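Local coordinates for protein PnpC (Pseudomonas putida, PDB 3N9T) that probably catalyses the intradiol cleavage of hydroxyquinol by dioxygen at a ferric iron, at residues L149-Y160 with F184-Y194. Numbering follows the deposited sequence.
With FE (Fe (III) ion), chain D.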
# COMPACT_ATOMS: atom_id res chain seq x y z
N LEU A 149 9.88 24.39 25.51
CA LEU A 149 10.43 23.10 25.08
C LEU A 149 9.56 22.03 25.71
O LEU A 149 9.64 21.83 26.94
CB LEU A 149 11.88 22.90 25.60
CG LEU A 149 12.87 23.95 25.09
CD1 LEU A 149 12.90 25.21 26.04
CD2 LEU A 149 14.24 23.38 24.96
N ASP A 150 8.73 21.36 24.89
CA ASP A 150 7.94 20.21 25.37
C ASP A 150 8.81 19.02 25.16
O ASP A 150 9.25 18.78 24.01
CB ASP A 150 6.68 20.01 24.51
CG ASP A 150 5.60 21.08 24.80
OD1 ASP A 150 5.29 21.30 25.98
OD2 ASP A 150 5.11 21.70 23.84
N VAL A 151 9.05 18.24 26.22
CA VAL A 151 9.99 17.10 26.09
C VAL A 151 9.33 15.86 26.62
O VAL A 151 8.52 15.93 27.53
CB VAL A 151 11.33 17.34 26.84
CG1 VAL A 151 11.95 18.58 26.29
CG2 VAL A 151 11.10 17.53 28.38
N TRP A 152 9.70 14.71 26.05
CA TRP A 152 9.18 13.42 26.53
C TRP A 152 10.20 12.30 26.15
O TRP A 152 10.98 12.41 25.16
CB TRP A 152 7.73 13.20 26.02
CG TRP A 152 7.51 13.00 24.52
CD1 TRP A 152 7.29 11.80 23.85
CD2 TRP A 152 7.52 14.04 23.49
NE1 TRP A 152 7.12 12.06 22.46
CE2 TRP A 152 7.25 13.41 22.24
CE3 TRP A 152 7.69 15.45 23.53
CZ2 TRP A 152 7.23 14.13 21.01
CZ3 TRP A 152 7.66 16.17 22.34
CH2 TRP A 152 7.45 15.49 21.07
N GLN A 153 10.22 11.25 26.95
CA GLN A 153 11.14 10.14 26.74
C GLN A 153 10.56 8.89 27.42
O GLN A 153 9.67 8.99 28.29
CB GLN A 153 12.49 10.45 27.38
CG GLN A 153 12.52 10.61 28.86
CD GLN A 153 13.97 10.74 29.40
OE1 GLN A 153 14.49 11.84 29.46
NE2 GLN A 153 14.62 9.62 29.74
N THR A 154 11.05 7.71 27.02
CA THR A 154 10.59 6.46 27.65
C THR A 154 11.18 6.31 29.01
O THR A 154 12.20 6.93 29.33
CB THR A 154 11.05 5.20 26.91
OG1 THR A 154 12.45 5.31 26.65
CG2 THR A 154 10.30 5.00 25.65
N ALA A 155 10.53 5.47 29.84
CA ALA A 155 11.14 5.08 31.11
C ALA A 155 12.19 3.97 30.83
O ALA A 155 12.36 3.58 29.66
CB ALA A 155 10.05 4.57 32.04
N ASP A 156 12.89 3.51 31.87
CA ASP A 156 13.71 2.27 31.81
C ASP A 156 12.97 1.09 31.14
O ASP A 156 13.54 0.48 30.22
CB ASP A 156 14.23 1.86 33.20
CG ASP A 156 15.54 2.62 33.63
OD1 ASP A 156 16.06 3.48 32.84
OD2 ASP A 156 16.04 2.35 34.78
N ASN A 157 11.72 0.81 31.52
CA ASN A 157 10.93 -0.20 30.80
C ASN A 157 10.70 0.04 29.27
O ASN A 157 10.03 -0.74 28.60
CB ASN A 157 9.59 -0.50 31.54
CG ASN A 157 8.53 0.60 31.35
OD1 ASN A 157 8.81 1.63 30.76
ND2 ASN A 157 7.32 0.37 31.87
N GLY A 158 11.29 1.09 28.69
CA GLY A 158 11.06 1.30 27.25
C GLY A 158 9.63 1.69 26.95
O GLY A 158 9.18 1.58 25.80
N MET A 159 8.88 2.14 27.98
CA MET A 159 7.54 2.69 27.73
C MET A 159 7.42 4.18 28.06
O MET A 159 8.03 4.63 29.01
CB MET A 159 6.47 1.92 28.49
CG MET A 159 5.81 0.82 27.65
SD MET A 159 4.83 -0.33 28.64
CE MET A 159 6.13 -1.27 29.46
N TYR A 160 6.65 4.92 27.26
CA TYR A 160 6.25 6.30 27.62
C TYR A 160 5.09 6.25 28.63
O TYR A 160 4.24 5.37 28.54
CB TYR A 160 5.85 7.07 26.39
CG TYR A 160 7.03 7.26 25.46
CD1 TYR A 160 7.77 8.42 25.49
CD2 TYR A 160 7.41 6.24 24.57
CE1 TYR A 160 8.88 8.60 24.64
CE2 TYR A 160 8.54 6.40 23.72
CZ TYR A 160 9.27 7.57 23.78
OH TYR A 160 10.39 7.73 23.00
N PHE A 184 18.20 26.66 28.96
CA PHE A 184 17.23 25.75 29.58
C PHE A 184 17.98 24.64 30.36
O PHE A 184 19.13 24.36 30.08
CB PHE A 184 16.35 25.13 28.49
CG PHE A 184 17.05 24.16 27.63
CD1 PHE A 184 17.09 22.80 27.99
CD2 PHE A 184 17.64 24.58 26.46
CE1 PHE A 184 17.78 21.88 27.21
CE2 PHE A 184 18.30 23.66 25.65
CZ PHE A 184 18.40 22.33 26.03
N ALA A 185 17.30 23.99 31.28
CA ALA A 185 17.87 22.88 32.00
C ALA A 185 16.77 21.95 32.49
O ALA A 185 15.70 22.37 33.02
CB ALA A 185 18.78 23.38 33.17
N ILE A 186 17.02 20.68 32.26
CA ILE A 186 16.05 19.61 32.47
C ILE A 186 16.77 18.51 33.28
O ILE A 186 17.79 17.99 32.83
CB ILE A 186 15.71 18.97 31.08
CG1 ILE A 186 15.00 20.02 30.17
CG2 ILE A 186 14.85 17.71 31.31
CD1 ILE A 186 14.81 19.57 28.68
N GLN A 187 16.24 18.14 34.44
CA GLN A 187 16.79 16.96 35.12
C GLN A 187 15.90 15.79 34.75
O GLN A 187 14.67 15.89 34.76
CB GLN A 187 16.86 17.14 36.65
CG GLN A 187 18.09 17.99 37.11
CD GLN A 187 18.19 18.04 38.65
OE1 GLN A 187 17.65 18.94 39.30
NE2 GLN A 187 18.85 17.06 39.23
N THR A 188 16.56 14.66 34.44
CA THR A 188 15.87 13.48 34.00
C THR A 188 16.71 12.23 34.28
O THR A 188 17.66 12.25 35.09
CB THR A 188 15.43 13.63 32.52
OG1 THR A 188 14.57 12.56 32.12
CG2 THR A 188 16.61 13.82 31.50
N THR A 189 16.35 11.14 33.62
CA THR A 189 17.27 9.98 33.60
C THR A 189 17.79 9.74 32.19
O THR A 189 17.18 10.20 31.24
CB THR A 189 16.61 8.74 34.13
OG1 THR A 189 15.41 8.49 33.41
CG2 THR A 189 16.35 8.85 35.66
N VAL A 190 18.94 9.07 32.07
CA VAL A 190 19.52 8.84 30.78
C VAL A 190 18.50 8.03 29.98
O VAL A 190 17.99 7.03 30.44
CB VAL A 190 20.87 8.10 30.84
CG1 VAL A 190 21.37 7.85 29.43
CG2 VAL A 190 21.88 8.88 31.66
N PRO A 191 18.13 8.52 28.79
CA PRO A 191 17.16 7.74 27.98
C PRO A 191 17.74 6.35 27.63
O PRO A 191 18.96 6.22 27.47
CB PRO A 191 16.98 8.59 26.73
CG PRO A 191 17.36 9.99 27.17
CD PRO A 191 18.53 9.77 28.15
N VAL A 192 16.88 5.35 27.53
CA VAL A 192 17.30 4.00 27.09
C VAL A 192 16.65 3.60 25.74
O VAL A 192 15.55 4.07 25.38
CB VAL A 192 17.03 2.92 28.20
CG1 VAL A 192 17.54 3.42 29.62
CG2 VAL A 192 15.55 2.66 28.35
N CYS A 193 17.37 2.78 24.95
CA CYS A 193 16.83 2.24 23.67
C CYS A 193 15.62 1.33 23.96
O CYS A 193 15.48 0.77 25.07
CB CYS A 193 17.95 1.53 22.89
SG CYS A 193 18.76 0.20 23.78
N TYR A 194 14.72 1.18 23.00
CA TYR A 194 13.53 0.37 23.22
C TYR A 194 13.08 -0.14 21.83
O TYR A 194 13.44 0.51 20.84
CB TYR A 194 12.43 1.20 23.90
CG TYR A 194 11.96 2.42 23.10
CD1 TYR A 194 12.51 3.68 23.35
CD2 TYR A 194 10.95 2.33 22.16
CE1 TYR A 194 12.07 4.81 22.67
CE2 TYR A 194 10.51 3.47 21.45
CZ TYR A 194 11.08 4.72 21.70
OH TYR A 194 10.67 5.91 21.04
FE FE D . 10.59 8.06 21.07
O HOH W 1 18.56 5.58 32.66
O HOH W 2 9.00 8.05 19.66
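Tyr-160 and Tyr-194 both bind the ferric iron, their OH atoms at 2.0 Å and 2.2 Å from it, in the two-tyrosine, two-histidine site of intradiol dioxygenases; His-218 and His-220 complete the protein ligands, and a water also binds the metal. The two rings form an offset edge-to-face pair, planes at 88°, with the edge of Tyr-160 turned to the face of Tyr-194.

Over a face of the Tyr-194 ring sits the methyl of Thr-154, a CH-pi contact with CG2 3.7 Å from the ring centroid. At the root of the tyrosine side chain, Tyr-194 CB lies against the CA of Gly-158, which ends a type I turn begun at Ala-155.

Two hydrogen bonds run through the Gln-153 side chain, which extends across to strand 183-189. Its OE1 accepts from Thr-188 OG1 at 2.8 Å, the hydroxyl standing well above the carbonyl plane, while NE2 donates, at 159° about the hydrogen, to Thr-189 O, which lies close to the plane of the Gln-153 amide. With only the methyl of an alanine here, the Thr-188 hydroxyl and the Thr-189 carbonyl would probably lose these partners, and a gap would be likely to open beside Pro-191.

Apolar contacts continue between the strands: Val-151 CG1 meets Ile-186 CD1 tip to tip, and Leu-149, with CG anti to the carbonyl carbon (chi1 -61°), sets CD2 over the centre of the Phe-184 ring, 3.9 Å from its centroid.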